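Local coordinates for ribonuclease S-3 (Pyrus pyrifolia, PDB 1IQQ), which cleaves RNA as a T2-family ribonuclease of the pistil and takes part in gametophytic self-incompatibility, the rejection of a plant's own pollen, at residues P45-I50 with W85-S90; N52-E57 with I96-H101; D2-T7 with L35-M40. One frame throughout, in Å; residues are numbered along the deposited sequence.

Interaction 1. Residues P45-I50 with W85-S90; sequences PSKCPI and WMKHGS
Lys47 and Lys87 bring the two backbones together, their CA atoms 4.4 Å apart, and Lys47 N donates a nearly straight hydrogen bond of 3.0 Å to Lys87 O, near the C-terminal end of helix 77-89. One residue earlier in the helix, Met86 O takes three approaches: the CA-H of Lys47, a bridging water that also donates to Cys48 O, and Ser90 OG, which donates to Met86 O at 2.8 Å from above the carbonyl plane. Ser90 OG reaches that oxygen because it sits between its own N and carbonyl carbon (chi1 66°), and from there it also accepts a weak bond from Cys48 N. Alongside, Ser46 OG lies against the aliphatic part of Lys87, 3.4 Å from CG. Swung clear of its own amide nitrogen (chi1 -173°) and extended beyond CG, the Lys87 side chain carries NZ of this active-site residue away from the loop. Ile50 CG2 meets the methyl CE of the doubly bent Met86 at 4.0 Å. A second water joins Pro45 O to ND1 of the catalytic His88. The Cys48-Cys91 disulfide ties this loop, between strand 30-38 and helix 58-67, to the chain following Ser90, while His88 stacks on Trp36 of strand 30-38.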
loop_
_atom_site.group_PDB
_atom_site.type_symbol
_atom_site.label_atom_id
_atom_site.label_comp_id
_atom_site.label_asym_id
_atom_site.label_seq_id
_atom_site.Cartn_x
_atom_site.Cartn_y
_atom_site.Cartn_z
ATOM N N PRO A 45 6.348 -4.731 14.581
ATOM C CA PRO A 45 7.719 -4.307 14.973
ATOM C C PRO A 45 7.972 -2.966 14.253
ATOM O O PRO A 45 7.307 -2.616 13.250
ATOM C CB PRO A 45 8.611 -5.441 14.475
ATOM C CG PRO A 45 7.861 -5.900 13.246
ATOM C CD PRO A 45 6.398 -5.863 13.652
ATOM N N SER A 46 8.901 -2.186 14.826
ATOM C CA SER A 46 9.260 -0.875 14.287
ATOM C C SER A 46 10.681 -0.544 14.663
ATOM O O SER A 46 11.129 -0.827 15.790
ATOM C CB SER A 46 8.319 0.180 14.901
ATOM O OG SER A 46 8.578 1.484 14.411
ATOM N N LYS A 47 11.424 0.042 13.715
ATOM C CA LYS A 47 12.800 0.482 13.959
ATOM C C LYS A 47 13.636 -0.614 14.579
ATOM O O LYS A 47 14.227 -0.510 15.675
ATOM C CB LYS A 47 12.779 1.717 14.856
ATOM C CG LYS A 47 11.961 2.876 14.245
ATOM C CD LYS A 47 12.746 4.139 14.036
ATOM C CE LYS A 47 11.743 5.298 13.943
ATOM N NZ LYS A 47 12.359 6.668 13.979
ATOM N N CYS A 48 13.736 -1.705 13.851
ATOM C CA CYS A 48 14.527 -2.820 14.316
ATOM C C CYS A 48 16.022 -2.519 14.075
ATOM O O CYS A 48 16.386 -1.818 13.119
ATOM C CB CYS A 48 14.130 -4.079 13.514
ATOM S SG CYS A 48 12.401 -4.547 13.870
ATOM N N PRO A 49 16.904 -3.080 14.907
ATOM C CA PRO A 49 18.351 -2.822 14.714
ATOM C C PRO A 49 18.790 -3.279 13.325
ATOM O O PRO A 49 18.570 -4.435 12.917
ATOM C CB PRO A 49 19.034 -3.664 15.782
ATOM C CG PRO A 49 17.941 -3.862 16.840
ATOM C CD PRO A 49 16.680 -4.045 15.997
ATOM N N ILE A 50 19.497 -2.409 12.626
ATOM C CA ILE A 50 19.947 -2.761 11.265
ATOM C C ILE A 50 21.114 -3.735 11.239
ATOM O O ILE A 50 21.761 -3.963 12.269
ATOM C CB ILE A 50 20.348 -1.470 10.515
ATOM C CG1 ILE A 50 21.542 -0.780 11.236
ATOM C CG2 ILE A 50 19.190 -0.552 10.496
ATOM C CD1 ILE A 50 22.308 0.204 10.392
ATOM N N TRP A 85 12.458 2.619 5.082
ATOM C CA TRP A 85 13.412 1.576 5.371
ATOM C C TRP A 85 13.679 1.503 6.875
ATOM O O TRP A 85 13.689 0.434 7.463
ATOM C CB TRP A 85 14.709 1.814 4.597
ATOM C CG TRP A 85 15.873 1.057 5.179
ATOM C CD1 TRP A 85 16.959 1.606 5.813
ATOM C CD2 TRP A 85 16.031 -0.351 5.227
ATOM N NE1 TRP A 85 17.792 0.597 6.269
ATOM C CE2 TRP A 85 17.233 -0.613 5.904
ATOM C CE3 TRP A 85 15.264 -1.428 4.748
ATOM C CZ2 TRP A 85 17.694 -1.908 6.132
ATOM C CZ3 TRP A 85 15.708 -2.692 4.959
ATOM C CH2 TRP A 85 16.935 -2.936 5.665
ATOM N N MET A 86 14.014 2.634 7.480
ATOM C CA MET A 86 14.350 2.552 8.905
ATOM C C MET A 86 13.235 2.077 9.804
ATOM O O MET A 86 13.484 1.305 10.776
ATOM C CB MET A 86 14.895 3.904 9.393
ATOM C CG MET A 86 16.315 4.227 8.869
ATOM S SD MET A 86 17.493 2.960 9.150
ATOM C CE MET A 86 17.729 3.159 10.955
ATOM N N LYS A 87 12.017 2.549 9.543
ATOM C CA LYS A 87 10.899 2.144 10.393
ATOM C C LYS A 87 10.341 0.774 10.113
ATOM O O LYS A 87 10.001 0.029 11.034
ATOM C CB LYS A 87 9.753 3.127 10.286
ATOM C CG LYS A 87 8.646 2.842 11.257
ATOM C CD LYS A 87 7.574 3.953 11.256
ATOM C CE LYS A 87 6.408 3.463 12.085
ATOM N NZ LYS A 87 5.116 4.207 11.922
ATOM N N HIS A 88 10.246 0.431 8.838
ATOM C CA HIS A 88 9.635 -0.882 8.476
ATOM C C HIS A 88 10.546 -1.932 7.831
ATOM O O HIS A 88 10.593 -3.062 8.316
ATOM C CB HIS A 88 8.458 -0.562 7.541
ATOM C CG HIS A 88 7.408 0.269 8.202
ATOM N ND1 HIS A 88 6.620 -0.240 9.193
ATOM C CD2 HIS A 88 6.994 1.549 7.985
ATOM C CE1 HIS A 88 5.745 0.678 9.564
ATOM N NE2 HIS A 88 5.947 1.770 8.846
ATOM N N GLY A 89 11.256 -1.567 6.748
ATOM C CA GLY A 89 12.113 -2.517 6.026
ATOM C C GLY A 89 13.094 -3.208 6.954
ATOM O O GLY A 89 13.392 -4.404 6.811
ATOM N N SER A 90 13.639 -2.435 7.888
ATOM C CA SER A 90 14.662 -2.954 8.842
ATOM C C SER A 90 14.153 -4.115 9.687
ATOM O O SER A 90 14.948 -4.858 10.296
ATOM C CB SER A 90 15.101 -1.816 9.793
ATOM O OG SER A 90 13.982 -1.465 10.600
HETATM O O HOH W 1 7.040 -2.830 10.436
HETATM O O HOH W 2 15.835 0.736 12.380
#

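Interaction 2. Residues N52-E57 with I96-H101; sequences NIRKRE and IDNENH
Asn52 ND2 gives Asp97 O a straight hydrogen bond of 3.0 Å with the acceptor in its amide plane, while its OD1 receives a water that in turn accepts from Glu99 N. With CG between N and carbonyl carbon (chi1 44°), the Asn52 amide lies against Asn98 CB, the two amide planes 72° apart. Asn98 is the N-cap of helix 99-112: its OD1 accepts from His101 N at 2.9 Å, and its ND2 is held by the anti lone pair of Asp97 OD2. Asn100, two residues on, reaches back to the loop, ND2 donating to Lys55 O from above the carbonyl plane at 3.1 Å and OD1 taking a water shared with Glu57 N. Arg54 works through water: in-plane waters at the guanidinium edge link NH2 to Asp97 OD2 and NH1 to Asn100 ND2, and another accepts from Arg54 N and donates to Glu99 OE1. Glu99 OE2 forms a salt bridge with Arg56 NH1, 2.8 Å long, though weak as a hydrogen bond, the two planes turned 54° apart. The Arg56 guanidinium has further partners: salt bridges from NE to Glu61 and from NH1 to Asp82 of helix 77-89, and Asn78 O accepts from NH2.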
loop_
_atom_site.group_PDB
_atom_site.type_symbol
_atom_site.label_atom_id
_atom_site.label_comp_id
_atom_site.label_asym_id
_atom_site.label_seq_id
_atom_site.Cartn_x
_atom_site.Cartn_y
_atom_site.Cartn_z
ATOM N N ASN A 52 23.188 -3.653 8.195
ATOM C CA ASN A 52 24.040 -3.170 7.128
ATOM C C ASN A 52 23.591 -1.731 6.802
ATOM O O ASN A 52 22.509 -1.310 7.251
ATOM C CB ASN A 52 24.004 -4.135 5.881
ATOM C CG ASN A 52 22.620 -4.597 5.536
ATOM O OD1 ASN A 52 21.637 -3.809 5.545
ATOM N ND2 ASN A 52 22.514 -5.874 5.247
ATOM N N ILE A 53 24.436 -1.022 6.111
ATOM C CA ILE A 53 24.175 0.364 5.711
ATOM C C ILE A 53 24.547 0.395 4.229
ATOM O O ILE A 53 25.662 0.011 3.822
ATOM C CB ILE A 53 25.075 1.306 6.441
ATOM C CG1 ILE A 53 24.798 1.201 7.921
ATOM C CG2 ILE A 53 24.717 2.780 6.082
ATOM C CD1 ILE A 53 25.620 2.199 8.826
ATOM N N ARG A 54 23.597 0.802 3.396
ATOM C CA ARG A 54 23.769 0.802 1.949
ATOM C C ARG A 54 23.288 2.101 1.305
ATOM O O ARG A 54 22.414 2.792 1.827
ATOM C CB ARG A 54 22.948 -0.382 1.345
ATOM C CG ARG A 54 23.370 -1.766 1.881
ATOM C CD ARG A 54 24.808 -2.131 1.358
ATOM N NE ARG A 54 25.287 -3.283 2.133
ATOM C CZ ARG A 54 24.894 -4.545 1.952
ATOM N NH1 ARG A 54 24.008 -4.869 0.991
ATOM N NH2 ARG A 54 25.355 -5.487 2.776
ATOM N N LYS A 55 23.825 2.398 0.134
ATOM C CA LYS A 55 23.469 3.593 -0.623
ATOM C C LYS A 55 22.579 3.142 -1.780
ATOM O O LYS A 55 22.835 2.102 -2.443
ATOM C CB LYS A 55 24.761 4.254 -1.198
ATOM C CG LYS A 55 25.658 4.743 -0.114
ATOM C CD LYS A 55 26.890 5.480 -0.684
ATOM C CE LYS A 55 27.895 5.818 0.430
ATOM N NZ LYS A 55 27.945 7.258 0.866
ATOM N N ARG A 56 21.505 3.895 -2.012
ATOM C CA ARG A 56 20.667 3.581 -3.192
ATOM C C ARG A 56 21.227 4.166 -4.499
ATOM O O ARG A 56 21.746 5.279 -4.523
ATOM C CB ARG A 56 19.224 4.148 -3.033
ATOM C CG ARG A 56 18.445 3.607 -1.858
ATOM C CD ARG A 56 17.016 4.176 -1.843
ATOM N NE ARG A 56 16.992 5.616 -1.634
ATOM C CZ ARG A 56 16.706 6.236 -0.482
ATOM N NH1 ARG A 56 16.423 5.585 0.658
ATOM N NH2 ARG A 56 16.631 7.561 -0.494
ATOM N N GLU A 57 21.087 3.402 -5.613
ATOM C CA GLU A 57 21.524 3.871 -6.939
ATOM C C GLU A 57 20.431 4.699 -7.567
ATOM O O GLU A 57 19.247 4.594 -7.174
ATOM C CB GLU A 57 21.838 2.707 -7.896
ATOM C CG GLU A 57 23.076 1.916 -7.574
ATOM C CD GLU A 57 24.314 2.767 -7.724
ATOM O OE1 GLU A 57 24.457 3.459 -8.768
ATOM O OE2 GLU A 57 25.120 2.754 -6.783
ATOM N N ILE A 96 13.975 -9.784 4.032
ATOM C CA ILE A 96 14.436 -8.491 3.447
ATOM C C ILE A 96 15.922 -8.326 3.948
ATOM O O ILE A 96 16.133 -8.217 5.151
ATOM C CB ILE A 96 13.575 -7.325 4.026
ATOM C CG1 ILE A 96 12.067 -7.562 3.709
ATOM C CG2 ILE A 96 14.127 -5.971 3.473
ATOM C CD1 ILE A 96 11.710 -7.634 2.243
ATOM N N ASP A 97 16.875 -8.360 3.017
ATOM C CA ASP A 97 18.281 -8.366 3.436
ATOM C C ASP A 97 18.893 -7.029 3.799
ATOM O O ASP A 97 19.740 -6.951 4.667
ATOM C CB ASP A 97 19.097 -9.002 2.321
ATOM C CG ASP A 97 20.549 -9.239 2.722
ATOM O OD1 ASP A 97 20.828 -10.248 3.428
ATOM O OD2 ASP A 97 21.387 -8.436 2.290
ATOM N N ASN A 98 18.508 -5.987 3.074
ATOM C CA ASN A 98 19.177 -4.703 3.245
ATOM C C ASN A 98 18.279 -3.680 2.571
ATOM O O ASN A 98 17.260 -4.033 1.942
ATOM C CB ASN A 98 20.563 -4.795 2.536
ATOM C CG ASN A 98 20.456 -5.002 1.022
ATOM O OD1 ASN A 98 20.111 -4.101 0.251
ATOM N ND2 ASN A 98 20.788 -6.214 0.565
ATOM N N GLU A 99 18.646 -2.412 2.689
ATOM C CA GLU A 99 17.810 -1.342 2.138
ATOM C C GLU A 99 17.518 -1.454 0.659
ATOM O O GLU A 99 16.398 -1.213 0.202
ATOM C CB GLU A 99 18.486 0.015 2.449
ATOM C CG GLU A 99 17.747 1.223 1.902
ATOM C CD GLU A 99 18.366 2.546 2.313
ATOM O OE1 GLU A 99 19.151 2.617 3.282
ATOM O OE2 GLU A 99 18.015 3.553 1.646
ATOM N N ASN A 100 18.537 -1.722 -0.134
ATOM C CA ASN A 100 18.299 -1.847 -1.576
ATOM C C ASN A 100 17.365 -3.068 -1.859
ATOM O O ASN A 100 16.411 -2.967 -2.686
ATOM C CB ASN A 100 19.653 -2.020 -2.322
ATOM C CG ASN A 100 20.376 -0.719 -2.445
ATOM O OD1 ASN A 100 19.800 0.283 -2.889
ATOM N ND2 ASN A 100 21.654 -0.707 -2.048
ATOM N N HIS A 101 17.595 -4.190 -1.171
ATOM C CA HIS A 101 16.773 -5.367 -1.365
ATOM C C HIS A 101 15.335 -5.100 -0.966
ATOM O O HIS A 101 14.408 -5.612 -1.591
ATOM C CB HIS A 101 17.395 -6.549 -0.567
ATOM C CG HIS A 101 16.640 -7.842 -0.698
ATOM N ND1 HIS A 101 16.350 -8.437 -1.915
ATOM C CD2 HIS A 101 16.187 -8.663 0.253
ATOM C CE1 HIS A 101 15.738 -9.599 -1.689
ATOM N NE2 HIS A 101 15.637 -9.758 -0.385
HETATM O O HOH W 3 20.937 -1.600 4.113
HETATM O O HOH W 4 21.027 1.215 4.454
HETATM O O HOH W 5 23.920 -7.791 1.660
HETATM O O HOH W 6 22.971 -3.255 -1.278
HETATM O O HOH W 7 20.440 0.561 -5.594
#

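Interaction 3. Residues D2-T7 with L35-M40; sequences DYFQFT and LWPSNM
Ser38 O is gripped by two consecutive amides, Asp2 N at 2.8 Å and Tyr3 N at 3.1 Å, which arrive from opposite faces of the carbonyl plane. This is a classic beta bulge at the start of the antiparallel pairing; Ser38 N returns a bond to Tyr3 O, and Gln5 and Trp36 form the next hydrogen-bonded pair. Asp2 seals the end of the ladder: with CG beside its own N (chi1 -62°), OD2 turns its anti lone pair to Met40 N, 2.7 Å away. An alanine here would remove that carboxylate and would probably leave Met40 N without its mate and the segment after Ser38 less firmly held to the N-terminal strand. On the face shared by Tyr3, Gln5, Trp36 and Ser38, Ser38 CB makes a CH-pi contact over the Tyr3 ring, 3.8 Å from the centroid, and Met40 SD approaches the same ring obliquely, 3.6 Å from CD2. A water joins Tyr3 OH to Asn39 O. Gln5 NE2 donates to Ser38 OG at 2.9 Å, in its amide plane, and that hydroxyl donates onward to Trp36 O. On the other face Leu35 CD2 wedges between Phe4 and Phe6, 3.8 Å from Phe4 CD2, and Pro37 CG touches Phe4 CE2; helix 99-112 packs on Phe6 and Leu35 through Val106 and Met109. Strand 30-38 pairs with strand 3-10 alone at this border of the RNase T2 sheet, strand 3-10 pairing on its other side with strand 161-171, and Trp36 lies beside the active site, near His33.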
loop_
_atom_site.group_PDB
_atom_site.type_symbol
_atom_site.label_atom_id
_atom_site.label_comp_id
_atom_site.label_asym_id
_atom_site.label_seq_id
_atom_site.Cartn_x
_atom_site.Cartn_y
_atom_site.Cartn_z
ATOM N N ASP A 2 5.609 -11.587 11.863
ATOM C CA ASP A 2 4.838 -12.791 11.482
ATOM C C ASP A 2 4.437 -12.805 10.018
ATOM O O ASP A 2 4.382 -13.869 9.411
ATOM C CB ASP A 2 3.510 -12.889 12.251
ATOM C CG ASP A 2 3.704 -13.016 13.755
ATOM O OD1 ASP A 2 4.712 -13.664 14.147
ATOM O OD2 ASP A 2 2.835 -12.492 14.475
ATOM N N TYR A 3 4.134 -11.645 9.436
ATOM C CA TYR A 3 3.594 -11.641 8.044
ATOM C C TYR A 3 3.823 -10.268 7.477
ATOM O O TYR A 3 4.356 -9.389 8.185
ATOM C CB TYR A 3 2.097 -11.981 8.076
ATOM C CG TYR A 3 1.148 -10.868 8.550
ATOM C CD1 TYR A 3 0.421 -10.116 7.629
ATOM C CD2 TYR A 3 0.965 -10.590 9.920
ATOM C CE1 TYR A 3 -0.431 -9.105 8.000
ATOM C CE2 TYR A 3 0.054 -9.591 10.308
ATOM C CZ TYR A 3 -0.632 -8.826 9.333
ATOM O OH TYR A 3 -1.424 -7.767 9.744
ATOM N N PHE A 4 3.517 -10.071 6.193
ATOM C CA PHE A 4 3.658 -8.749 5.594
ATOM C C PHE A 4 2.351 -8.120 5.187
ATOM O O PHE A 4 1.405 -8.804 4.706
ATOM C CB PHE A 4 4.440 -8.867 4.270
ATOM C CG PHE A 4 5.888 -9.110 4.440
ATOM C CD1 PHE A 4 6.410 -10.356 4.211
ATOM C CD2 PHE A 4 6.724 -8.057 4.774
ATOM C CE1 PHE A 4 7.841 -10.569 4.301
ATOM C CE2 PHE A 4 8.117 -8.250 4.851
ATOM C CZ PHE A 4 8.661 -9.473 4.619
ATOM N N GLN A 5 2.285 -6.808 5.331
ATOM C CA GLN A 5 1.210 -5.995 4.782
ATOM C C GLN A 5 1.818 -5.178 3.664
ATOM O O GLN A 5 2.739 -4.375 3.899
ATOM C CB GLN A 5 0.674 -5.004 5.786
ATOM C CG GLN A 5 -0.144 -5.734 6.910
ATOM C CD GLN A 5 -0.707 -4.734 7.884
ATOM O OE1 GLN A 5 -1.775 -4.120 7.646
ATOM N NE2 GLN A 5 0.016 -4.511 8.960
ATOM N N PHE A 6 1.311 -5.305 2.442
ATOM C CA PHE A 6 1.769 -4.473 1.309
ATOM C C PHE A 6 0.633 -3.569 0.994
ATOM O O PHE A 6 -0.386 -3.977 0.423
ATOM C CB PHE A 6 2.119 -5.399 0.133
ATOM C CG PHE A 6 2.649 -4.693 -1.103
ATOM C CD1 PHE A 6 2.288 -5.135 -2.343
ATOM C CD2 PHE A 6 3.539 -3.640 -1.007
ATOM C CE1 PHE A 6 2.858 -4.537 -3.512
ATOM C CE2 PHE A 6 4.114 -3.037 -2.146
ATOM C CZ PHE A 6 3.779 -3.486 -3.404
ATOM N N THR A 7 0.787 -2.297 1.368
ATOM C CA THR A 7 -0.319 -1.321 1.249
ATOM C C THR A 7 -0.094 -0.356 0.117
ATOM O O THR A 7 1.036 0.186 -0.020
ATOM C CB THR A 7 -0.398 -0.520 2.529
ATOM O OG1 THR A 7 -0.621 -1.424 3.634
ATOM C CG2 THR A 7 -1.618 0.455 2.470
ATOM N N LEU A 35 5.425 -1.349 2.922
ATOM C CA LEU A 35 5.612 -2.816 3.001
ATOM C C LEU A 35 6.047 -3.031 4.455
ATOM O O LEU A 35 7.194 -2.679 4.847
ATOM C CB LEU A 35 6.652 -3.346 2.048
ATOM C CG LEU A 35 6.703 -4.837 1.513
ATOM C CD1 LEU A 35 8.129 -5.462 1.369
ATOM C CD2 LEU A 35 5.563 -5.750 1.993
ATOM N N TRP A 36 5.087 -3.505 5.229
ATOM C CA TRP A 36 5.304 -3.622 6.667
ATOM C C TRP A 36 5.437 -4.981 7.258
ATOM O O TRP A 36 4.518 -5.781 7.117
ATOM C CB TRP A 36 4.134 -3.007 7.467
ATOM C CG TRP A 36 3.840 -1.562 7.206
ATOM C CD1 TRP A 36 4.574 -0.644 6.467
ATOM C CD2 TRP A 36 2.723 -0.857 7.759
ATOM N NE1 TRP A 36 3.933 0.607 6.554
ATOM C CE2 TRP A 36 2.817 0.487 7.344
ATOM C CE3 TRP A 36 1.637 -1.240 8.567
ATOM C CZ2 TRP A 36 1.851 1.471 7.724
ATOM C CZ3 TRP A 36 0.697 -0.273 8.940
ATOM C CH2 TRP A 36 0.817 1.060 8.518
ATOM N N PRO A 37 6.584 -5.324 7.834
ATOM C CA PRO A 37 6.720 -6.623 8.535
ATOM C C PRO A 37 5.703 -6.381 9.688
ATOM O O PRO A 37 5.724 -5.310 10.403
ATOM C CB PRO A 37 8.160 -6.581 9.057
ATOM C CG PRO A 37 8.891 -5.764 8.023
ATOM C CD PRO A 37 7.891 -4.656 7.685
ATOM N N SER A 38 4.793 -7.324 9.905
ATOM C CA SER A 38 3.682 -7.129 10.848
ATOM C C SER A 38 3.471 -8.293 11.766
ATOM O O SER A 38 3.948 -9.382 11.478
ATOM C CB SER A 38 2.382 -6.936 10.051
ATOM O OG SER A 38 2.576 -5.840 9.173
ATOM N N ASN A 39 2.785 -8.071 12.883
ATOM C CA ASN A 39 2.513 -9.152 13.842
ATOM C C ASN A 39 1.044 -9.455 13.896
ATOM O O ASN A 39 0.178 -8.565 13.788
ATOM C CB ASN A 39 2.971 -8.754 15.255
ATOM C CG ASN A 39 4.486 -8.796 15.408
ATOM O OD1 ASN A 39 5.195 -9.568 14.744
ATOM N ND2 ASN A 39 4.998 -7.980 16.322
ATOM N N MET A 40 0.762 -10.769 14.000
ATOM C CA MET A 40 -0.626 -11.191 14.051
ATOM C C MET A 40 -1.272 -10.744 15.373
ATOM O O MET A 40 -2.448 -10.394 15.390
ATOM C CB MET A 40 -0.725 -12.727 13.929
ATOM C CG MET A 40 -0.242 -13.309 12.593
ATOM S SD MET A 40 -1.453 -12.875 11.369
ATOM C CE MET A 40 -2.760 -13.914 11.795
HETATM O O HOH W 8 -0.820 -6.550 12.025
#

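From the N terminus, interaction 3 comes first: strand 3-10 meets strand 30-38, closing the loop that holds helix 11-14. It is complete before the others open. The chain then runs through 45-50 and 52-57, passes helix 58-67 and enters helix 77-89, whose C-terminal part runs into 85-90, before reaching 96-101. Interactions 1 and 2 therefore cross, each loop segment finding its partner in the same order. Together they lay one long loop along the ends of helices 77-89 and 99-112, and Trp85 packs against Asn98 and Glu99 where the two contacts meet. His88, packed against Pro37, joins interaction 1 to the sheet of interaction 3, while Ile96 of interaction 2 touches its Phe4 and Leu35.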